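Local coordinates for protein beta-hexosaminidase Amuc_2018 (Akkermansia muciniphila, PDB 6JEB) that hydrolyses terminal non-reducing N-acetylglucosamine and N-acetylgalactosamine residues from beta-N-acetylhexosaminides, including unbranched N-glycans and chitobiose, at residues L404-L407 against N408-L411; F452-D455 against M456-Q460; G54-G57 against R58-L62; Y350-L353 against D354-Q357. All coordinates share one frame; numbering follows the deposited sequence. Where two conformers were deposited one is given.

Contact 1: L404-L407 against N408-L411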
loop_
_atom_site.group_PDB
_atom_site.type_symbol
_atom_site.label_atom_id
_atom_site.label_comp_id
_atom_site.label_asym_id
_atom_site.label_seq_id
_atom_site.Cartn_x
_atom_site.Cartn_y
_atom_site.Cartn_z
ATOM N N LEU A 404 11.607 0.071 -10.903
ATOM C CA LEU A 404 12.303 0.510 -9.692
ATOM C C LEU A 404 13.085 -0.666 -9.126
ATOM O O LEU A 404 12.545 -1.471 -8.352
ATOM C CB LEU A 404 11.330 1.095 -8.670
ATOM C CG LEU A 404 10.535 2.304 -9.169
ATOM C CD1 LEU A 404 9.443 2.696 -8.170
ATOM C CD2 LEU A 404 11.459 3.497 -9.458
ATOM N N PRO A 405 14.363 -0.808 -9.489
ATOM C CA PRO A 405 15.070 -2.072 -9.241
ATOM C C PRO A 405 15.693 -2.244 -7.866
ATOM O O PRO A 405 16.138 -3.359 -7.564
ATOM C CB PRO A 405 16.150 -2.075 -10.338
ATOM C CG PRO A 405 16.438 -0.617 -10.557
ATOM C CD PRO A 405 15.111 0.085 -10.393
ATOM N N ASP A 406 15.744 -1.207 -7.030
ATOM C CA ASP A 406 16.348 -1.328 -5.712
ATOM C C ASP A 406 15.733 -0.296 -4.772
ATOM O O ASP A 406 14.961 0.573 -5.190
ATOM C CB ASP A 406 17.882 -1.221 -5.781
ATOM C CG ASP A 406 18.361 0.080 -6.414
ATOM O OD1 ASP A 406 17.654 1.101 -6.327
ATOM O OD2 ASP A 406 19.459 0.077 -7.008
ATOM N N LEU A 407 16.098 -0.398 -3.490
ATOM C CA LEU A 407 15.516 0.486 -2.481
ATOM C C LEU A 407 15.841 1.947 -2.768
ATOM O O LEU A 407 15.006 2.829 -2.540
ATOM C CB LEU A 407 16.002 0.092 -1.084
ATOM C CG LEU A 407 15.492 0.963 0.065
ATOM C CD1 LEU A 407 13.998 0.748 0.265
ATOM C CD2 LEU A 407 16.264 0.657 1.342
ATOM N N ASN A 408 17.051 2.225 -3.258
ATOM C CA ASN A 408 17.418 3.599 -3.586
ATOM C C ASN A 408 16.423 4.204 -4.571
ATOM O O ASN A 408 15.934 5.323 -4.374
ATOM C CB ASN A 408 18.834 3.621 -4.164
ATOM C CG ASN A 408 19.395 5.022 -4.311
ATOM O OD1 ASN A 408 19.082 5.924 -3.531
ATOM N ND2 ASN A 408 20.245 5.207 -5.314
ATOM N N HIS A 409 16.093 3.460 -5.628
ATOM C CA HIS A 409 15.110 3.941 -6.596
ATOM C C HIS A 409 13.710 3.991 -5.991
ATOM O O HIS A 409 12.932 4.906 -6.292
ATOM C CB HIS A 409 15.109 3.036 -7.825
ATOM C CG HIS A 409 16.229 3.310 -8.780
ATOM N ND1 HIS A 409 17.395 2.571 -8.803
ATOM C CD2 HIS A 409 16.352 4.236 -9.758
ATOM C CE1 HIS A 409 18.186 3.032 -9.757
ATOM N NE2 HIS A 409 17.573 4.037 -10.355
ATOM N N LEU A 410 13.371 3.001 -5.162
ATOM C CA LEU A 410 12.047 2.943 -4.555
ATOM C C LEU A 410 11.797 4.156 -3.662
ATOM O O LEU A 410 10.753 4.813 -3.762
ATOM C CB LEU A 410 11.944 1.643 -3.758
ATOM C CG LEU A 410 10.604 1.246 -3.165
ATOM C CD1 LEU A 410 9.601 1.096 -4.280
ATOM C CD2 LEU A 410 10.739 -0.056 -2.394
ATOM N N LEU A 411 12.739 4.452 -2.766
ATOM C CA LEU A 411 12.569 5.593 -1.876
ATOM C C LEU A 411 12.576 6.899 -2.649
ATOM O O LEU A 411 11.894 7.851 -2.251
ATOM C CB LEU A 411 13.660 5.609 -0.805
ATOM C CG LEU A 411 13.616 4.467 0.214
ATOM C CD1 LEU A 411 14.815 4.573 1.160
ATOM C CD2 LEU A 411 12.296 4.461 0.992
HETATM O O HOH W 1 20.639 2.755 -7.177
#

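Contact 2: F452-D455 against M456-Q460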
loop_
_atom_site.group_PDB
_atom_site.type_symbol
_atom_site.label_atom_id
_atom_site.label_comp_id
_atom_site.label_asym_id
_atom_site.label_seq_id
_atom_site.Cartn_x
_atom_site.Cartn_y
_atom_site.Cartn_z
ATOM N N PHE A 452 17.556 8.833 9.231
ATOM C CA PHE A 452 17.614 7.717 8.300
ATOM C C PHE A 452 18.780 7.785 7.332
ATOM O O PHE A 452 18.903 6.897 6.481
ATOM C CB PHE A 452 16.294 7.593 7.523
ATOM C CG PHE A 452 15.104 7.344 8.401
ATOM C CD1 PHE A 452 14.946 6.123 9.039
ATOM C CD2 PHE A 452 14.149 8.331 8.603
ATOM C CE1 PHE A 452 13.855 5.891 9.855
ATOM C CE2 PHE A 452 13.055 8.100 9.417
ATOM C CZ PHE A 452 12.906 6.876 10.039
ATOM N N ASN A 453 19.644 8.797 7.447
ATOM C CA ASN A 453 20.757 8.985 6.518
ATOM C C ASN A 453 20.269 8.962 5.072
ATOM O O ASN A 453 20.929 8.439 4.171
ATOM C CB ASN A 453 21.872 7.973 6.779
ATOM C CG ASN A 453 22.370 8.033 8.210
ATOM O OD1 ASN A 453 22.686 9.108 8.721
ATOM N ND2 ASN A 453 22.409 6.885 8.875
ATOM N N TYR A 454 19.093 9.540 4.855
ATOM C CA TYR A 454 18.437 9.525 3.560
ATOM C C TYR A 454 18.035 10.946 3.189
ATOM O O TYR A 454 17.512 11.688 4.026
ATOM C CB TYR A 454 17.194 8.604 3.563
ATOM C CG TYR A 454 16.589 8.587 2.194
ATOM C CD1 TYR A 454 17.199 7.884 1.169
ATOM C CD2 TYR A 454 15.460 9.341 1.898
ATOM C CE1 TYR A 454 16.693 7.905 -0.107
ATOM C CE2 TYR A 454 14.941 9.365 0.620
ATOM C CZ TYR A 454 15.570 8.645 -0.375
ATOM O OH TYR A 454 15.095 8.669 -1.651
ATOM N N ASP A 455 18.267 11.318 1.929
ATOM C CA ASP A 455 18.060 12.686 1.455
ATOM C C ASP A 455 16.796 12.742 0.601
ATOM O O ASP A 455 16.745 12.152 -0.485
ATOM C CB ASP A 455 19.269 13.171 0.658
ATOM C CG ASP A 455 19.268 14.683 0.464
ATOM O OD1 ASP A 455 18.194 15.304 0.622
ATOM O OD2 ASP A 455 20.338 15.252 0.156
ATOM N N MET A 456 15.788 13.468 1.084
ATOM C CA MET A 456 14.527 13.619 0.367
ATOM C C MET A 456 14.522 14.773 -0.624
ATOM O O MET A 456 13.480 15.031 -1.236
ATOM C CB MET A 456 13.358 13.794 1.347
ATOM C CG MET A 456 13.082 12.587 2.214
ATOM S SD MET A 456 11.414 12.586 2.926
ATOM C CE MET A 456 11.428 14.132 3.844
ATOM N N GLU A 457 15.637 15.483 -0.794
ATOM C CA GLU A 457 15.674 16.559 -1.778
ATOM C C GLU A 457 15.393 16.006 -3.169
ATOM O O GLU A 457 15.903 14.948 -3.549
ATOM C CB GLU A 457 17.040 17.246 -1.773
ATOM C CG GLU A 457 17.134 18.367 -2.800
ATOM C CD GLU A 457 18.449 19.124 -2.744
ATOM O OE1 GLU A 457 19.519 18.483 -2.798
ATOM O OE2 GLU A 457 18.411 20.367 -2.646
ATOM N N ARG A 458 14.570 16.727 -3.931
ATOM C CA ARG A 458 14.162 16.290 -5.262
ATOM C C ARG A 458 14.444 17.385 -6.278
ATOM O O ARG A 458 13.952 18.511 -6.143
ATOM C CB ARG A 458 12.677 15.920 -5.284
ATOM C CG ARG A 458 12.335 14.787 -4.343
ATOM C CD ARG A 458 13.022 13.497 -4.761
ATOM N NE ARG A 458 12.778 12.403 -3.822
ATOM C CZ ARG A 458 13.678 11.890 -2.982
ATOM N NH1 ARG A 458 14.924 12.358 -2.931
ATOM N NH2 ARG A 458 13.334 10.885 -2.191
ATOM N N THR A 459 15.246 17.051 -7.288
ATOM C CA THR A 459 15.446 17.872 -8.467
ATOM C C THR A 459 15.273 16.954 -9.665
ATOM O O THR A 459 15.306 15.727 -9.533
ATOM C CB THR A 459 16.859 18.464 -8.491
ATOM O OG1 THR A 459 17.807 17.399 -8.629
ATOM C CG2 THR A 459 17.146 19.229 -7.198
ATOM N N GLN A 460 15.076 17.547 -10.842
ATOM C CA GLN A 460 14.883 16.720 -12.028
ATOM C C GLN A 460 16.049 15.756 -12.224
ATOM O O GLN A 460 15.844 14.577 -12.542
ATOM C CB GLN A 460 14.690 17.600 -13.261
ATOM C CG GLN A 460 14.370 16.811 -14.527
ATOM C CD GLN A 460 14.291 17.688 -15.749
ATOM O OE1 GLN A 460 13.889 18.847 -15.669
ATOM N NE2 GLN A 460 14.673 17.139 -16.893
HETATM O O HOH W 2 15.957 13.977 3.850
HETATM O O HOH W 3 20.825 16.472 -2.230
#

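Contact 3: G54-G57 against R58-L62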
loop_
_atom_site.group_PDB
_atom_site.type_symbol
_atom_site.label_atom_id
_atom_site.label_comp_id
_atom_site.label_asym_id
_atom_site.label_seq_id
_atom_site.Cartn_x
_atom_site.Cartn_y
_atom_site.Cartn_z
ATOM N N GLY A 54 -5.296 4.199 23.921
ATOM C CA GLY A 54 -4.995 2.794 23.723
ATOM C C GLY A 54 -3.626 2.676 23.097
ATOM O O GLY A 54 -2.958 3.678 22.821
ATOM N N ARG A 55 -3.223 1.424 22.847
ATOM C CA ARG A 55 -1.877 1.185 22.335
ATOM C C ARG A 55 -1.663 1.858 20.982
ATOM O O ARG A 55 -0.567 2.367 20.711
ATOM C CB ARG A 55 -1.576 -0.316 22.269
ATOM C CG ARG A 55 -1.588 -1.051 23.625
ATOM C CD ARG A 55 -0.405 -0.706 24.553
ATOM N NE ARG A 55 0.892 -1.196 24.080
ATOM C CZ ARG A 55 2.025 -1.128 24.780
ATOM N NH1 ARG A 55 2.033 -0.597 25.995
ATOM N NH2 ARG A 55 3.156 -1.586 24.263
ATOM N N GLU A 56 -2.690 1.886 20.131
ATOM C CA GLU A 56 -2.545 2.496 18.813
ATOM C C GLU A 56 -2.292 3.996 18.928
ATOM O O GLU A 56 -1.330 4.523 18.349
ATOM C CB GLU A 56 -3.785 2.213 17.964
ATOM C CG GLU A 56 -3.661 2.779 16.576
ATOM C CD GLU A 56 -4.881 2.565 15.695
ATOM O OE1 GLU A 56 -5.934 2.077 16.170
ATOM O OE2 GLU A 56 -4.783 2.905 14.496
ATOM N N GLY A 57 -3.143 4.699 19.682
ATOM C CA GLY A 57 -2.915 6.119 19.901
ATOM C C GLY A 57 -1.566 6.404 20.530
ATOM O O GLY A 57 -0.935 7.425 20.231
ATOM N N ARG A 58 -1.114 5.515 21.421
ATOM C CA ARG A 58 0.191 5.690 22.054
ATOM C C ARG A 58 1.318 5.605 21.031
ATOM O O ARG A 58 2.258 6.412 21.067
ATOM C CB ARG A 58 0.380 4.665 23.173
ATOM C CG ARG A 58 1.694 4.814 23.913
ATOM C CD ARG A 58 1.734 3.961 25.178
ATOM N NE ARG A 58 3.025 4.110 25.834
ATOM C CZ ARG A 58 4.090 3.378 25.525
ATOM N NH1 ARG A 58 3.992 2.426 24.597
ATOM N NH2 ARG A 58 5.245 3.592 26.140
ATOM N N ILE A 59 1.248 4.636 20.115
ATOM C CA ILE A 59 2.247 4.553 19.052
ATOM C C ILE A 59 2.289 5.862 18.275
ATOM O O ILE A 59 3.365 6.405 17.987
ATOM C CB ILE A 59 1.961 3.349 18.132
ATOM C CG1 ILE A 59 2.293 2.039 18.851
ATOM C CG2 ILE A 59 2.746 3.465 16.818
ATOM C CD1 ILE A 59 1.795 0.793 18.139
ATOM N N TYR A 60 1.113 6.396 17.933
ATOM C CA TYR A 60 1.077 7.651 17.187
ATOM C C TYR A 60 1.634 8.806 18.009
ATOM O O TYR A 60 2.366 9.647 17.480
ATOM C CB TYR A 60 -0.342 7.969 16.710
ATOM C CG TYR A 60 -0.946 6.901 15.824
ATOM C CD1 TYR A 60 -0.155 6.156 14.950
ATOM C CD2 TYR A 60 -2.312 6.623 15.869
ATOM C CE1 TYR A 60 -0.708 5.168 14.150
ATOM C CE2 TYR A 60 -2.868 5.650 15.067
ATOM C CZ TYR A 60 -2.064 4.920 14.214
ATOM O OH TYR A 60 -2.630 3.937 13.429
ATOM N N GLY A 61 1.289 8.880 19.297
ATOM C CA GLY A 61 1.826 9.952 20.124
ATOM C C GLY A 61 3.337 9.898 20.223
ATOM O O GLY A 61 4.013 10.932 20.183
ATOM N N LEU A 62 3.889 8.688 20.344
ATOM C CA LEU A 62 5.339 8.537 20.360
ATOM C C LEU A 62 5.957 8.907 19.015
ATOM O O LEU A 62 7.085 9.410 18.976
ATOM C CB LEU A 62 5.718 7.115 20.794
ATOM C CG LEU A 62 5.378 6.757 22.245
ATOM C CD1 LEU A 62 5.563 5.261 22.510
ATOM C CD2 LEU A 62 6.213 7.594 23.214
HETATM O O HOH W 4 1.869 1.545 22.564
#

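Contact 4: Y350-L353 against D354-Q357. With ACM (acetamide), chain C.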
loop_
_atom_site.group_PDB
_atom_site.type_symbol
_atom_site.label_atom_id
_atom_site.label_comp_id
_atom_site.label_asym_id
_atom_site.label_seq_id
_atom_site.Cartn_x
_atom_site.Cartn_y
_atom_site.Cartn_z
ATOM N N TYR A 350 -3.255 10.616 -8.117
ATOM C CA TYR A 350 -2.641 11.194 -6.928
ATOM C C TYR A 350 -1.721 10.227 -6.198
ATOM O O TYR A 350 -0.802 10.659 -5.487
ATOM C CB TYR A 350 -3.724 11.602 -5.921
ATOM C CG TYR A 350 -4.680 12.654 -6.414
ATOM C CD1 TYR A 350 -5.848 12.300 -7.077
ATOM C CD2 TYR A 350 -4.422 14.004 -6.210
ATOM C CE1 TYR A 350 -6.730 13.256 -7.532
ATOM C CE2 TYR A 350 -5.306 14.975 -6.658
ATOM C CZ TYR A 350 -6.456 14.593 -7.318
ATOM O OH TYR A 350 -7.335 15.547 -7.772
ATOM N N CYS A 351 -1.976 8.921 -6.330
ATOM C CA CYS A 351 -1.445 7.937 -5.394
ATOM C C CYS A 351 -0.488 6.944 -6.016
ATOM O O CYS A 351 0.097 6.136 -5.279
ATOM C CB CYS A 351 -2.586 7.130 -4.756
ATOM S SG CYS A 351 -3.790 8.125 -3.871
ATOM N N TYR A 352 -0.328 6.956 -7.337
ATOM C CA TYR A 352 0.547 6.005 -8.018
ATOM C C TYR A 352 1.953 6.592 -8.000
ATOM O O TYR A 352 2.308 7.424 -8.839
ATOM C CB TYR A 352 0.016 5.704 -9.420
ATOM C CG TYR A 352 -0.914 4.510 -9.427
ATOM C CD1 TYR A 352 -1.796 4.286 -8.366
ATOM C CD2 TYR A 352 -0.911 3.599 -10.483
ATOM C CE1 TYR A 352 -2.643 3.186 -8.352
ATOM C CE2 TYR A 352 -1.756 2.497 -10.480
ATOM C CZ TYR A 352 -2.614 2.293 -9.406
ATOM O OH TYR A 352 -3.432 1.188 -9.386
ATOM N N LEU A 353 2.758 6.160 -7.027
ATOM C CA LEU A 353 4.056 6.782 -6.809
ATOM C C LEU A 353 5.143 6.216 -7.714
ATOM O O LEU A 353 6.296 6.660 -7.625
ATOM C CB LEU A 353 4.450 6.717 -5.330
ATOM C CG LEU A 353 3.394 7.336 -4.401
ATOM C CD1 LEU A 353 3.884 7.390 -2.958
ATOM C CD2 LEU A 353 2.948 8.734 -4.889
ATOM N N ASP A 354 4.805 5.265 -8.587
ATOM C CA ASP A 354 5.732 4.906 -9.650
ATOM C C ASP A 354 5.844 6.003 -10.705
ATOM O O ASP A 354 6.838 6.036 -11.437
ATOM C CB ASP A 354 5.348 3.555 -10.278
ATOM C CG ASP A 354 3.896 3.501 -10.757
ATOM O OD1 ASP A 354 3.002 4.048 -10.075
ATOM O OD2 ASP A 354 3.644 2.880 -11.818
ATOM N N PHE A 355 4.865 6.907 -10.786
ATOM C CA PHE A 355 4.904 7.954 -11.799
ATOM C C PHE A 355 5.981 8.976 -11.429
ATOM O O PHE A 355 6.270 9.178 -10.246
ATOM C CB PHE A 355 3.549 8.665 -11.893
ATOM C CG PHE A 355 2.399 7.791 -12.380
ATOM C CD1 PHE A 355 2.593 6.469 -12.765
ATOM C CD2 PHE A 355 1.115 8.312 -12.440
ATOM C CE1 PHE A 355 1.523 5.682 -13.211
ATOM C CE2 PHE A 355 0.042 7.538 -12.880
ATOM C CZ PHE A 355 0.249 6.221 -13.267
ATOM N N PRO A 356 6.603 9.625 -12.419
ATOM C CA PRO A 356 7.651 10.607 -12.103
ATOM C C PRO A 356 7.080 11.791 -11.333
ATOM O O PRO A 356 5.940 12.207 -11.548
ATOM C CB PRO A 356 8.169 11.034 -13.483
ATOM C CG PRO A 356 7.018 10.767 -14.420
ATOM C CD PRO A 356 6.357 9.519 -13.870
ATOM N N GLN A 357 7.891 12.337 -10.420
ATOM C CA GLN A 357 7.431 13.438 -9.579
ATOM C C GLN A 357 7.834 14.813 -10.094
ATOM O O GLN A 357 7.271 15.814 -9.640
ATOM C CB GLN A 357 7.899 13.268 -8.133
ATOM C CG GLN A 357 9.400 13.423 -7.907
ATOM C CD GLN A 357 9.836 12.647 -6.685
ATOM O OE1 GLN A 357 9.580 13.060 -5.557
ATOM N NE2 GLN A 357 10.458 11.490 -6.903
HETATM C C1 ACM C . -3.235 -1.700 -11.103
HETATM O O ACM C . -2.781 -0.613 -11.264
HETATM N N ACM C . -2.957 -2.703 -12.081
HETATM C C2 ACM C . -4.103 -2.082 -9.917
#

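Contact 1: L404-L407 against N408-L411
The N-cap of helix 407-414 brings Asp-406 and His-409 together. Asp-406 OD1 accepts twice from His-409: from the backbone N at 2.9 Å, nearly in line with the C-O bond, and from ring ND1, also 2.9 Å away, which comes in from above the carboxylate plane. The aspartate reaches both because its CG stands between the backbone N and the carbonyl carbon (chi1 57°), folding the carboxylate back over the first turn. Pro-405 lies across one face of the imidazole, its CD 4.0 Å from the ring centroid in a CH-pi contact, so the ring is held at an edge and on a face. At the far side NE2 makes weak hydrogen bonds to the carbonyls of Pro-464 and Ala-465. The other carboxylate oxygen, OD2, takes a hydrogen bond from a water that in turn accepts from Asn-408 ND2.

In the catalytic barrel of this family 20 hydrolase, the capped helix follows strand 392-399, and the loop between them carries the substrate-binding residues Trp-400, Ala-401 and Glu-402. Backbone bonds start the helix proper: Leu-410 N to Asp-406 O, and Leu-411 N to Leu-407 O at 2.8 Å. Leu-407 CD1 rests 3.7 Å from Leu-411 CG. Next to the cap, Leu-404 and Leu-410 both pack on Val-399 of the strand.

Contact 2: F452-D455 against M456-Q460
Arg-458 folds its guanidinium back onto Tyr-454 and Asp-455, helped by a bend at its second torsion (chi2 -64°). NH2 gives a hydrogen bond to Tyr-454 OH at 2.9 Å, with the oxygen tilted out of the guanidinium plane and the phenol ring turned 78° against that plane. NH1 serves two carbonyls: Asp-455 O, met on a lone pair at 3.1 Å, and Glu-457 O, approached from above its plane at 2.8 Å. NE donates to Tyr-415 O, and Tyr-412 adds a cation-pi contact. Cutting this side chain back to a leucine would probably deprive the Tyr-454 hydroxyl and the carbonyls of Asp-455 and Glu-457 of these donors.

Asp-455 OD1 accepts from Glu-457 N at 2.9 Å and is also salt-bridged to Arg-445 NE. Its other oxygen, OD2, shares a water with Glu-457 OE1; the water and Arg-445 probably ease the closeness of these like charges. A second water links Tyr-454 O to Met-456 N. Met-456 CG touches the edge of the tyrosine ring, 4.0 Å from Tyr-454 CD2. The aspartate-to-main-chain bond two residues on forms an Asx turn, here in the irregular segment that leaves helix 434-452 and runs along the outside of the catalytic barrel.

Contact 3: G54-G57 against R58-L62
Glu-56 and Tyr-60, one turn apart on helix 55-73, meet through their polar ends: Tyr-60 OH donates to Glu-56 OE2 at 2.6 Å, and OE2 accepts on its anti lone pair, the one facing away from the other carboxylate oxygen. Glu-56 is fully extended, its CG anti to the backbone N (chi1 -178°), and crosses the ring obliquely, with CG above the ring plane and 3.3 Å from Tyr-60 CE2. The carboxylate and ring planes stand 60° apart. Over one face of the ring lies Glu-56 O, which also receives Tyr-60 N.

Further out, the phenol oxygen accepts a bond from Arg-93 NH2, while Trp-426 meets the ring edge-to-face; this ties the helix to the catalytic domain. On another side of the helix, Arg-55, in the one conformer considered, runs beside Arg-58. A water accepting from Arg-58 NH1 at 3.1 Å donates to Arg-55 O, and Arg-58 NH2 forms a salt bridge with Asp-28, which probably offsets the charge of the pair. Leu-62 CD1 covers the centre of one face of the Arg-58 guanidinium.

Behind these side chains, Arg-58 N bonds to Gly-54 O at 3.0 Å and Gly-61 N to Gly-57 O. Together they form the first turns of an alpha-helix, with Gly-54 at its N-cap, in the smaller N-terminal domain of family 20 hexosaminidases.

Contact 4: Y350-L353 against D354-Q357
Tyr-352 packs by its CB against the face of Phe-355, squarely over the middle of the ring and 3.9 Å from its centroid, only 10° off the normal. The rings themselves meet more loosely, the edge of Tyr-352 toward the face of Phe-355 in an offset edge-to-face pair with centroids 5.8 Å apart and planes at 61°. Phe-355 CG lies anti to its carbonyl carbon (chi1 -65°), which swings the ring back over the tyrosine. Without the phenyl ring, as with an alanine at this position, a gap is likely to open above Tyr-352 CB and the tyrosine ring to be freer to tilt.

The backbone here makes a type I beta turn from Tyr-352 to Phe-355, in the loop after strand 342-345 that helps to build the substrate pocket of the barrel. Its closing bond, Phe-355 N to Tyr-352 O, is long at 3.3 Å, and the donor stands above the carbonyl plane. Asp-354 lies alongside the tyrosine, OD1 3.5 Å from Tyr-352 CB; this oxygen is buried without a polar partner in the model.

Away from that packed end, the phenol tip faces the ligand. Tyr-352 OH donates to the acetamide O at 2.7 Å, that oxygen lying in the plane of the ring at its edge. Acetamide, which resembles the N-acetyl group of the substrate, is also bonded to Asp-257 OD2, while Trp-400 meets the tyrosine ring.

Overall arrangement
From the N terminus the chain meets contact 3 first, at the start of helix 55-73 in the smaller N-terminal domain. Contact 4 follows in the loop after strand 342-345, contact 1 at the step from strand 392-399 into helix 407-414, and contact 2 beyond helix 434-452. Each closes a local turn before the next begins, so none nest or cross. Contacts 1 and 2 touch where Leu-411 meets Tyr-454 and Arg-458, and Arg-458 CG also packs on Gln-357 of contact 4, joining the C-terminal segment to helix 407-414 and to the loop after strand 342-345. Contacts 1 and 4 come within about 5 Å at their nearest atoms. Contact 3 stands apart, its centre about 30 Å from that of contact 4.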